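Local coordinates for galactose mutarotase-like protein (Clostridium acetobutylicum, PDB 3OS7) that belongs to the aldose 1-epimerase (galactose mutarotase) family and probably binds carbohydrate, perhaps interconverting the anomers of an aldose sugar, at residues I207-K212 and E222-P226. Numbering follows the deposited sequence.
Sequences IDKFWK and ESFAP
With CG of W211 anti to its carbonyl carbon (chi1 -66°) and OG of S223 set between backbone N and carbonyl carbon (chi1 63°), the indole lies flat across the serine. S223 CB sits over the centre of the six-membered ring, 3.4 Å from its centroid and almost on the ring normal, a CH-pi contact, while OG turns toward K209. The lysine bends at chi3 (-83°) and brings NZ to 2.8 Å from S223 OG as hydrogen-bond donor; a water accepts a second bond from NZ.

The backbone supplies the frame on which these side chains meet. F210 and F224 form an antiparallel hydrogen-bonded pair, with F210 N to F224 O and F224 N to F210 O both 2.8 Å, and their side chains share the sheet face away from W211 and S223. There the phenyls touch only loosely, CD2 of F210 to CD2 of F224 at 4.3 Å, and CB of K212 meets the F224 ring at its edge. K212 and E222 run side by side; K212 NZ and E222 OE1, 4.3 Å apart, are bridged by a water, while E222 OE1 is also hydrogen-bonded to T220 OG1. At the other end, P226 CG packs on I207 CD1 at 3.7 Å.

W211 NE1 is hydrogen-bonded to S250 OG, and Y285 meets the indole edge-to-face. The whole illustrates a short antiparallel strand, 222-224, which returns after a nine-residue connection to pair with strand 201-213, whose backbone is also hydrogen-bonded to strand 246-256, at the surface of the beta-rich galactose mutarotase-like fold.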
loop_
_atom_site.group_PDB
_atom_site.type_symbol
_atom_site.label_atom_id
_atom_site.label_comp_id
_atom_site.label_asym_id
_atom_site.label_seq_id
_atom_site.Cartn_x
_atom_site.Cartn_y
_atom_site.Cartn_z
ATOM N N ILE A 207 -2.047 13.980 8.381
ATOM C CA ILE A 207 -0.811 13.823 9.103
ATOM C C ILE A 207 -0.922 14.361 10.516
ATOM O O ILE A 207 -1.668 15.306 10.772
ATOM C CB ILE A 207 0.372 14.494 8.374
ATOM C CG1 ILE A 207 0.152 16.007 8.201
ATOM C CG2 ILE A 207 0.616 13.804 7.027
ATOM C CD1 ILE A 207 1.404 16.806 7.699
ATOM N N ASP A 208 -0.169 13.730 11.411
ATOM C CA ASP A 208 -0.011 14.146 12.792
ATOM C C ASP A 208 1.354 14.822 12.929
ATOM O O ASP A 208 1.430 16.044 12.904
ATOM C CB ASP A 208 -0.137 12.908 13.699
ATOM C CG ASP A 208 -0.155 13.250 15.180
ATOM O OD1 ASP A 208 -0.122 14.449 15.541
ATOM O OD2 ASP A 208 -0.243 12.290 15.979
ATOM N N LYS A 209 2.434 14.036 12.980
ATOM C CA LYS A 209 3.778 14.584 13.081
ATOM C C LYS A 209 4.647 14.108 11.920
ATOM O O LYS A 209 4.408 13.050 11.323
ATOM C CB LYS A 209 4.442 14.187 14.425
ATOM C CG LYS A 209 3.685 14.709 15.648
ATOM C CD LYS A 209 4.478 14.573 16.905
ATOM C CE LYS A 209 4.361 13.184 17.471
ATOM N NZ LYS A 209 5.289 12.972 18.619
ATOM N N PHE A 210 5.639 14.926 11.601
ATOM C CA PHE A 210 6.722 14.566 10.702
ATOM C C PHE A 210 7.842 13.862 11.490
ATOM O O PHE A 210 8.186 14.296 12.595
ATOM C CB PHE A 210 7.243 15.852 10.075
ATOM C CG PHE A 210 8.462 15.668 9.229
ATOM C CD1 PHE A 210 8.370 15.027 8.023
ATOM C CD2 PHE A 210 9.705 16.138 9.654
ATOM C CE1 PHE A 210 9.463 14.858 7.221
ATOM C CE2 PHE A 210 10.830 15.966 8.854
ATOM C CZ PHE A 210 10.697 15.315 7.615
ATOM N N TRP A 211 8.446 12.829 10.898
ATOM C CA TRP A 211 9.517 12.039 11.542
ATOM C C TRP A 211 10.773 12.160 10.693
ATOM O O TRP A 211 10.783 11.784 9.504
ATOM C CB TRP A 211 9.079 10.584 11.707
ATOM C CG TRP A 211 7.943 10.477 12.654
ATOM C CD1 TRP A 211 6.618 10.748 12.388
ATOM C CD2 TRP A 211 8.006 10.130 14.034
ATOM N NE1 TRP A 211 5.861 10.579 13.512
ATOM C CE2 TRP A 211 6.677 10.198 14.543
ATOM C CE3 TRP A 211 9.049 9.757 14.902
ATOM C CZ2 TRP A 211 6.371 9.921 15.855
ATOM C CZ3 TRP A 211 8.726 9.451 16.243
ATOM C CH2 TRP A 211 7.403 9.540 16.695
ATOM N N LYS A 212 11.809 12.748 11.284
ATOM C CA LYS A 212 13.061 12.953 10.594
ATOM C C LYS A 212 13.726 11.617 10.286
ATOM O O LYS A 212 13.717 10.698 11.108
ATOM C CB LYS A 212 13.995 13.793 11.472
ATOM C CG LYS A 212 15.313 14.249 10.822
ATOM C CD LYS A 212 16.094 15.189 11.787
ATOM C CE LYS A 212 17.545 15.437 11.319
ATOM N NZ LYS A 212 18.194 16.602 11.996
ATOM N N GLU A 222 13.153 11.392 16.306
ATOM C CA GLU A 222 12.644 12.722 16.564
ATOM C C GLU A 222 11.424 12.959 15.701
ATOM O O GLU A 222 11.413 12.608 14.522
ATOM C CB GLU A 222 13.662 13.777 16.163
ATOM C CG GLU A 222 14.991 13.754 16.869
ATOM C CD GLU A 222 16.023 14.556 16.075
ATOM O OE1 GLU A 222 16.573 14.047 15.050
ATOM O OE2 GLU A 222 16.232 15.724 16.445
ATOM N N SER A 223 10.407 13.564 16.291
ATOM C CA SER A 223 9.192 13.930 15.586
ATOM C C SER A 223 8.882 15.421 15.764
ATOM O O SER A 223 9.288 16.042 16.743
ATOM C CB SER A 223 8.034 13.104 16.101
ATOM O OG SER A 223 7.804 13.387 17.475
ATOM N N PHE A 224 8.202 15.993 14.790
ATOM C CA PHE A 224 7.959 17.434 14.750
ATOM C C PHE A 224 6.576 17.753 14.257
ATOM O O PHE A 224 6.025 17.024 13.421
ATOM C CB PHE A 224 8.953 18.118 13.819
ATOM C CG PHE A 224 10.382 17.839 14.150
ATOM C CD1 PHE A 224 11.103 18.729 14.928
ATOM C CD2 PHE A 224 10.995 16.696 13.707
ATOM C CE1 PHE A 224 12.420 18.485 15.244
ATOM C CE2 PHE A 224 12.327 16.441 14.026
ATOM C CZ PHE A 224 13.032 17.352 14.791
ATOM N N ALA A 225 6.018 18.876 14.741
ATOM C CA ALA A 225 4.809 19.424 14.172
ATOM C C ALA A 225 5.101 19.749 12.685
ATOM O O ALA A 225 6.201 20.172 12.366
ATOM C CB ALA A 225 4.374 20.701 14.946
ATOM N N PRO A 226 4.107 19.586 11.798
ATOM C CA PRO A 226 4.297 19.947 10.388
ATOM C C PRO A 226 4.790 21.377 10.258
ATOM O O PRO A 226 4.327 22.241 10.997
ATOM C CB PRO A 226 2.904 19.799 9.780
ATOM C CG PRO A 226 2.222 18.750 10.690
ATOM C CD PRO A 226 2.749 19.063 12.062
HETATM O O HOH W 1 6.700 15.671 18.780
HETATM O O HOH W 2 12.299 10.188 13.371
HETATM O O HOH W 3 19.144 14.465 14.042
#